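Local coordinates for protein putative glutathionylspermidine synthase (Methylobacillus flagellatus, PDB 3N6X) that is of unproven function but probably acts as an ATP-dependent ligase of the circularly permuted ATP-grasp type, related to glutathionylspermidine synthases, at residues 252-256 with 257-261; 237-241 with 242-246; 209-212 with 213-217. All coordinates share one frame; numbering follows the deposited sequence.

Contact 1 (252-256 with 257-261); sequences LFVRN and NAVYM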
loop_
_atom_site.group_PDB
_atom_site.type_symbol
_atom_site.label_atom_id
_atom_site.label_comp_id
_atom_site.label_asym_id
_atom_site.label_seq_id
_atom_site.Cartn_x
_atom_site.Cartn_y
_atom_site.Cartn_z
ATOM N N LEU A 252 -22.643 15.894 5.314
ATOM C CA LEU A 252 -21.988 16.623 6.394
ATOM C C LEU A 252 -22.062 18.114 6.143
ATOM O O LEU A 252 -22.234 18.548 5.003
ATOM C CB LEU A 252 -20.491 16.205 6.498
ATOM C CG LEU A 252 -20.188 14.711 6.633
ATOM C CD1 LEU A 252 -18.673 14.460 6.630
ATOM C CD2 LEU A 252 -20.832 14.125 7.879
ATOM N N PHE A 253 -21.904 18.901 7.195
ATOM C CA PHE A 253 -21.862 20.345 7.071
ATOM C C PHE A 253 -21.079 20.911 8.220
ATOM O O PHE A 253 -20.958 20.267 9.263
ATOM C CB PHE A 253 -23.292 20.980 6.962
ATOM C CG PHE A 253 -24.165 20.839 8.190
ATOM C CD1 PHE A 253 -24.137 21.799 9.197
ATOM C CD2 PHE A 253 -25.025 19.747 8.336
ATOM C CE1 PHE A 253 -24.910 21.647 10.350
ATOM C CE2 PHE A 253 -25.810 19.603 9.484
ATOM C CZ PHE A 253 -25.752 20.554 10.481
ATOM N N VAL A 254 -20.549 22.115 8.039
ATOM C CA VAL A 254 -19.729 22.786 9.027
ATOM C C VAL A 254 -20.479 23.977 9.642
ATOM O O VAL A 254 -21.134 24.729 8.920
ATOM C CB VAL A 254 -18.399 23.256 8.340
ATOM C CG1 VAL A 254 -17.750 24.418 9.093
ATOM C CG2 VAL A 254 -17.427 22.098 8.170
ATOM N N ARG A 255 -20.314 24.183 10.964
ATOM C CA ARG A 255 -20.711 25.408 11.671
ATOM C C ARG A 255 -20.054 25.538 13.032
ATOM O O ARG A 255 -19.876 24.544 13.733
ATOM C CB ARG A 255 -22.237 25.637 11.731
ATOM C CG ARG A 255 -22.981 24.699 12.619
ATOM C CD ARG A 255 -24.349 25.247 12.954
ATOM N NE ARG A 255 -25.298 24.162 13.138
ATOM C CZ ARG A 255 -25.421 23.475 14.263
ATOM N NH1 ARG A 255 -24.707 23.806 15.330
ATOM N NH2 ARG A 255 -26.290 22.475 14.345
ATOM N N ASN A 256 -19.672 26.772 13.383
ATOM C CA ASN A 256 -19.003 27.125 14.636
ATOM C C ASN A 256 -17.908 26.140 15.064
ATOM O O ASN A 256 -17.907 25.601 16.182
ATOM C CB ASN A 256 -20.009 27.441 15.730
ATOM C CG ASN A 256 -20.867 28.636 15.385
ATOM O OD1 ASN A 256 -20.436 29.579 14.700
ATOM N ND2 ASN A 256 -22.097 28.611 15.826
ATOM N N ASN A 257 -16.930 25.945 14.152
ATOM C CA ASN A 257 -15.761 25.089 14.366
ATOM C C ASN A 257 -16.109 23.640 14.692
ATOM O O ASN A 257 -15.474 23.010 15.545
ATOM C CB ASN A 257 -14.811 25.691 15.406
ATOM C CG ASN A 257 -13.398 25.198 15.262
ATOM O OD1 ASN A 257 -12.942 24.885 14.163
ATOM N ND2 ASN A 257 -12.685 25.086 16.380
ATOM N N ALA A 258 -17.095 23.101 13.998
ATOM C CA ALA A 258 -17.505 21.726 14.194
ATOM C C ALA A 258 -18.097 21.192 12.917
ATOM O O ALA A 258 -18.568 21.967 12.082
ATOM C CB ALA A 258 -18.521 21.630 15.332
ATOM N N VAL A 259 -18.049 19.874 12.747
ATOM C CA VAL A 259 -18.611 19.189 11.586
ATOM C C VAL A 259 -19.755 18.353 12.100
ATOM O O VAL A 259 -19.616 17.690 13.144
ATOM C CB VAL A 259 -17.531 18.313 10.860
ATOM C CG1 VAL A 259 -18.134 17.538 9.688
ATOM C CG2 VAL A 259 -16.362 19.170 10.394
ATOM N N TYR A 260 -20.897 18.393 11.398
ATOM C CA TYR A 260 -22.082 17.657 11.801
ATOM C C TYR A 260 -22.526 16.718 10.727
ATOM O O TYR A 260 -22.378 17.016 9.549
ATOM C CB TYR A 260 -23.231 18.632 12.143
ATOM C CG TYR A 260 -22.941 19.493 13.349
ATOM C CD1 TYR A 260 -23.254 19.057 14.632
ATOM C CD2 TYR A 260 -22.317 20.726 13.213
ATOM C CE1 TYR A 260 -22.916 19.808 15.752
ATOM C CE2 TYR A 260 -22.007 21.504 14.326
ATOM C CZ TYR A 260 -22.294 21.033 15.596
ATOM O OH TYR A 260 -21.997 21.788 16.694
HETATM N N MSE A 261 -23.118 15.596 11.123
HETATM C CA MSE A 261 -23.726 14.667 10.196
HETATM C C MSE A 261 -25.246 14.861 10.274
HETATM O O MSE A 261 -25.783 15.008 11.373
HETATM C CB MSE A 261 -23.343 13.229 10.548
HETATM C CG MSE A 261 -23.878 12.197 9.546
HETATM SE SE MSE A 261 -23.522 10.369 10.092
HETATM C CE MSE A 261 -23.495 10.587 11.990
#
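A beta hairpin joins strands 252-254 and 259-261, and on one of its faces F253, R255 and Y260 gather. The antiparallel ladder is centred on F253 and Y260, a hydrogen-bonded pair: Y260 N gives a nearly straight bond to F253 O (2.8 Å, 168°), and F253 N returns one to Y260 O, lying in that carbonyl's plane. Nearer the turn, R255 N reaches A258 O at 3.0 Å, while the reverse bond from A258 N to R255 O is weak. F253 has CG between its backbone N and carbonyl carbon (chi1 66°), which swings the ring over the neighbouring strand until Y260 CB sits on its face, 3.6 Å from F253 CZ, in a CH-pi contact; the two rings lie near parallel but side-stepped, with little face-to-face overlap. The guanidinium of R255 stacks on a face of the Y260 ring, the planes 25° apart, with R255 CZ 4.3 Å from the Y260 ring centroid, a cation-pi arrangement. Replacing Y260 by a serine would probably leave the R255 guanidinium without its aromatic platform and free to turn. The other face of the hairpin is apolar: V254 and V259 form a non-hydrogen-bonded pair and lean on V301 of helix 298-303, and L252 lies across from M261, a selenomethionine. There L252 CD2 rests 3.8 Å from M261 CB.

Contact 2 (237-241 with 242-246); sequences FIAQQ and MGIEL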
loop_
_atom_site.group_PDB
_atom_site.type_symbol
_atom_site.label_atom_id
_atom_site.label_comp_id
_atom_site.label_asym_id
_atom_site.label_seq_id
_atom_site.Cartn_x
_atom_site.Cartn_y
_atom_site.Cartn_z
ATOM N N PHE A 237 -17.346 -1.661 2.341
ATOM C CA PHE A 237 -16.928 -2.875 3.047
ATOM C C PHE A 237 -16.219 -2.565 4.378
ATOM O O PHE A 237 -16.645 -3.085 5.420
ATOM C CB PHE A 237 -16.057 -3.775 2.134
ATOM C CG PHE A 237 -15.370 -4.934 2.830
ATOM C CD1 PHE A 237 -16.086 -6.073 3.200
ATOM C CD2 PHE A 237 -14.005 -4.888 3.113
ATOM C CE1 PHE A 237 -15.449 -7.145 3.847
ATOM C CE2 PHE A 237 -13.372 -5.958 3.764
ATOM C CZ PHE A 237 -14.097 -7.082 4.121
ATOM N N ILE A 238 -15.155 -1.707 4.359
ATOM C CA ILE A 238 -14.436 -1.385 5.583
ATOM C C ILE A 238 -15.320 -0.651 6.611
ATOM O O ILE A 238 -15.301 -1.004 7.782
ATOM C CB ILE A 238 -13.024 -0.742 5.316
ATOM C CG1 ILE A 238 -12.075 -0.922 6.513
ATOM C CG2 ILE A 238 -13.105 0.703 4.865
ATOM C CD1 ILE A 238 -11.414 -2.272 6.577
ATOM N N ALA A 239 -16.164 0.294 6.154
ATOM C CA ALA A 239 -17.102 1.018 7.040
ATOM C C ALA A 239 -18.113 0.041 7.687
ATOM O O ALA A 239 -18.394 0.136 8.890
ATOM C CB ALA A 239 -17.844 2.099 6.254
ATOM N N GLN A 240 -18.616 -0.919 6.902
ATOM C CA GLN A 240 -19.529 -1.943 7.419
ATOM C C GLN A 240 -18.789 -2.836 8.425
ATOM O O GLN A 240 -19.276 -3.028 9.531
ATOM C CB GLN A 240 -20.140 -2.769 6.260
ATOM C CG GLN A 240 -21.276 -3.703 6.681
ATOM C CD GLN A 240 -20.771 -5.067 7.098
ATOM O OE1 GLN A 240 -19.816 -5.619 6.518
ATOM N NE2 GLN A 240 -21.398 -5.641 8.120
ATOM N N GLN A 241 -17.558 -3.294 8.076
ATOM C CA GLN A 241 -16.716 -4.101 8.981
ATOM C C GLN A 241 -16.406 -3.348 10.286
ATOM O O GLN A 241 -16.294 -3.960 11.353
ATOM C CB GLN A 241 -15.409 -4.507 8.283
ATOM C CG GLN A 241 -15.559 -5.643 7.272
ATOM C CD GLN A 241 -16.141 -6.890 7.895
ATOM O OE1 GLN A 241 -15.639 -7.419 8.901
ATOM N NE2 GLN A 241 -17.246 -7.350 7.346
HETATM N N MSE A 242 -16.281 -2.029 10.199
HETATM C CA MSE A 242 -15.990 -1.195 11.361
HETATM C C MSE A 242 -17.258 -0.902 12.172
HETATM O O MSE A 242 -17.180 -0.705 13.379
HETATM C CB MSE A 242 -15.351 0.127 10.906
HETATM C CG MSE A 242 -13.879 0.004 10.557
HETATM SE SE MSE A 242 -13.042 1.745 10.140
HETATM C CE MSE A 242 -13.529 1.871 8.418
ATOM N N GLY A 243 -18.396 -0.794 11.486
ATOM C CA GLY A 243 -19.657 -0.425 12.119
ATOM C C GLY A 243 -19.813 1.080 12.250
ATOM O O GLY A 243 -20.339 1.569 13.248
ATOM N N ILE A 244 -19.307 1.832 11.261
ATOM C CA ILE A 244 -19.408 3.293 11.237
ATOM C C ILE A 244 -20.179 3.753 9.983
ATOM O O ILE A 244 -20.273 3.003 9.004
ATOM C CB ILE A 244 -18.012 3.988 11.342
ATOM C CG1 ILE A 244 -17.120 3.701 10.072
ATOM C CG2 ILE A 244 -17.314 3.622 12.662
ATOM C CD1 ILE A 244 -15.842 4.510 9.989
ATOM N N GLU A 245 -20.712 4.985 10.011
ATOM C CA GLU A 245 -21.473 5.535 8.879
ATOM C C GLU A 245 -20.587 5.793 7.683
ATOM O O GLU A 245 -19.466 6.298 7.836
ATOM C CB GLU A 245 -22.185 6.845 9.279
ATOM C CG GLU A 245 -23.302 6.660 10.287
ATOM C CD GLU A 245 -24.499 5.857 9.804
ATOM O OE1 GLU A 245 -24.711 5.763 8.571
ATOM O OE2 GLU A 245 -25.239 5.336 10.669
ATOM N N LEU A 246 -21.089 5.447 6.492
ATOM C CA LEU A 246 -20.463 5.743 5.219
ATOM C C LEU A 246 -21.139 7.007 4.686
ATOM O O LEU A 246 -22.346 6.992 4.402
ATOM C CB LEU A 246 -20.670 4.567 4.247
ATOM C CG LEU A 246 -20.005 4.690 2.866
ATOM C CD1 LEU A 246 -18.507 4.517 2.967
ATOM C CD2 LEU A 246 -20.585 3.666 1.898
#
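M242, a selenomethionine, folds back along the last turn of helix 232-242 to meet I238, one turn earlier. Its CB lies 3.3 Å from I238 O, the same oxygen that accepts the hydrogen bond from M242 N, and CG stays equally near that carbonyl. With CG anti to the carbonyl carbon (chi1 -78°), the chain runs out extended as far as SE and then bends at chi3 (-83°), which turns the terminal methyl back toward the helix. M242 CE thus comes to rest 3.4 Å from I238 O and, in the conformer given for I238, also against CG1 and CG2 of that side chain. L222 of strand 220-223 packs on M242, I238 and A239, so these residues lie on the side of the helix turned to the sheet. The turn that follows is a Schellman motif, which ends the helix of a beta-alpha-beta unit made by strand 220-223, helix 232-242 and strand 245-247. G243, the C-prime residue, has positive phi (84°), a conformation that favours glycine. The motif's two bonds are I244 N to A239 O, at 3.1 Å, and a weak one from G243 N to Q240 O. A239 O also accepts from G243 N, and its two donors arrive from opposite faces of the carbonyl plane. Beyond the glycine the chain doubles back past A239, whose CB meets I244 CG1 at 4.2 Å and L246 CD1 at 4.1 Å. I244 continues this apolar side onto L204 of helix 199-209 and V220, while L246 lies against Y232, H235 and A236 of the helix.

Contact 3 (209-212 with 213-217); sequences AVAQ and AGVHE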
loop_
_atom_site.group_PDB
_atom_site.type_symbol
_atom_site.label_atom_id
_atom_site.label_comp_id
_atom_site.label_asym_id
_atom_site.label_seq_id
_atom_site.Cartn_x
_atom_site.Cartn_y
_atom_site.Cartn_z
ATOM N N ALA A 209 -8.603 7.099 18.902
ATOM C CA ALA A 209 -7.439 7.556 19.657
ATOM C C ALA A 209 -6.893 8.892 19.142
ATOM O O ALA A 209 -6.146 9.569 19.861
ATOM C CB ALA A 209 -6.348 6.487 19.618
ATOM N N VAL A 210 -7.241 9.269 17.892
ATOM C CA VAL A 210 -6.761 10.521 17.305
ATOM C C VAL A 210 -7.811 11.587 17.324
ATOM O O VAL A 210 -7.663 12.591 16.641
ATOM C CB VAL A 210 -6.071 10.370 15.914
ATOM C CG1 VAL A 210 -4.739 9.634 16.042
ATOM C CG2 VAL A 210 -6.988 9.692 14.894
ATOM N N ALA A 211 -8.862 11.409 18.151
ATOM C CA ALA A 211 -9.876 12.444 18.342
ATOM C C ALA A 211 -9.195 13.634 19.008
ATOM O O ALA A 211 -8.199 13.444 19.715
ATOM C CB ALA A 211 -10.991 11.924 19.233
ATOM N N GLN A 212 -9.678 14.857 18.751
ATOM C CA GLN A 212 -9.081 16.062 19.359
ATOM C C GLN A 212 -9.195 16.055 20.914
ATOM O O GLN A 212 -9.959 15.262 21.481
ATOM C CB GLN A 212 -9.682 17.342 18.751
ATOM C CG GLN A 212 -9.457 17.456 17.231
ATOM C CD GLN A 212 -8.127 18.084 16.840
ATOM O OE1 GLN A 212 -7.263 18.394 17.678
ATOM N NE2 GLN A 212 -7.927 18.269 15.546
ATOM N N ALA A 213 -8.368 16.877 21.590
ATOM C CA ALA A 213 -8.321 16.943 23.057
ATOM C C ALA A 213 -9.666 17.350 23.627
ATOM O O ALA A 213 -10.271 18.316 23.148
ATOM C CB ALA A 213 -7.242 17.917 23.504
ATOM N N GLY A 214 -10.161 16.560 24.588
ATOM C CA GLY A 214 -11.449 16.801 25.228
ATOM C C GLY A 214 -12.528 15.801 24.860
ATOM O O GLY A 214 -13.364 15.464 25.701
ATOM N N VAL A 215 -12.525 15.323 23.593
ATOM C CA VAL A 215 -13.531 14.384 23.062
ATOM C C VAL A 215 -13.487 13.031 23.805
ATOM O O VAL A 215 -12.489 12.313 23.726
ATOM C CB VAL A 215 -13.387 14.206 21.519
ATOM C CG1 VAL A 215 -14.517 13.357 20.957
ATOM C CG2 VAL A 215 -13.322 15.560 20.812
ATOM N N HIS A 216 -14.588 12.669 24.484
ATOM C CA HIS A 216 -14.630 11.439 25.276
ATOM C C HIS A 216 -15.078 10.202 24.506
ATOM O O HIS A 216 -14.382 9.179 24.546
ATOM C CB HIS A 216 -15.427 11.638 26.574
ATOM C CG HIS A 216 -14.798 12.634 27.500
ATOM N ND1 HIS A 216 -13.476 12.495 27.929
ATOM C CD2 HIS A 216 -15.310 13.775 28.022
ATOM C CE1 HIS A 216 -13.235 13.549 28.695
ATOM N NE2 HIS A 216 -14.312 14.345 28.790
ATOM N N GLU A 217 -16.232 10.273 23.820
ATOM C CA GLU A 217 -16.705 9.141 23.017
ATOM C C GLU A 217 -16.821 9.597 21.552
ATOM O O GLU A 217 -17.863 10.117 21.135
ATOM C CB GLU A 217 -18.025 8.574 23.570
ATOM C CG GLU A 217 -17.850 7.872 24.913
ATOM C CD GLU A 217 -19.117 7.361 25.572
ATOM O OE1 GLU A 217 -20.217 7.854 25.229
ATOM O OE2 GLU A 217 -19.005 6.490 26.465
HETATM O O HOH W 1 -6.593 18.667 20.225
HETATM O O HOH W 2 -9.161 12.275 22.897
#
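Q212 has CG anti to its carbonyl carbon (chi1 -60°) and the chain bends at chi2 (-86°), which together curl the side chain round so that OE1 faces the start of the next peptide. A water bridges them: it donates to Q212 OE1 at 2.6 Å and accepts from A213 N at 2.9 Å, tying the amide end to the backbone just where the chain begins to reverse. The other end of the amide is engaged as well, since Q212 NE2 is hydrogen-bonded to V307 O; bonds at both OE1 and NE2 are likely to hold the amide in this orientation. On V215, CG1 is anti to the backbone N and CG2 lies beside that N, a placement that brings CG2 to 3.4 Å from Q212 O. The CB of V215 faces back across the turn and meets A211 CB at 4.0 Å, a small apolar contact; beyond it A211 touches V272 and V215 touches D271, both of strand 268-275. The carbonyl of Q212 also accepts a weak hydrogen bond from V215 N, 3.3 Å long, and a second water makes long, weak links to Q212 O and V215 O. At G214 phi is 109°, and a CB there would press against the carbonyl oxygen of A213, a steric reason for glycine. The backbone angles of A213 and G214 make Q212 to V215 a type II beta turn, with glycine at its third position, in the surface loop that leads from helix 199-209 to strand 220-223.

Along the chain the order is contact 3, contact 2, contact 1, all on the same side of the chain's centre. Contact 3 belongs to the loop that leads into strand 220-223; contact 2 ends the helix that follows this strand and enters strand 245-247, its parallel neighbour; contact 1 is the hairpin that comes next, attached to the same mixed sheet through strand 268-275. Contacts 1 and 2 have centres about 21 Å apart yet touch, M261 SE lying 3.7 Å from E245 CG. Contact 3, centred about 16 Å from contact 1 and 20 Å from contact 2, touches neither; A211 and V215 meet strand 268-275. The three are thus successive connections around one sheet of this probable ATP-grasp protein.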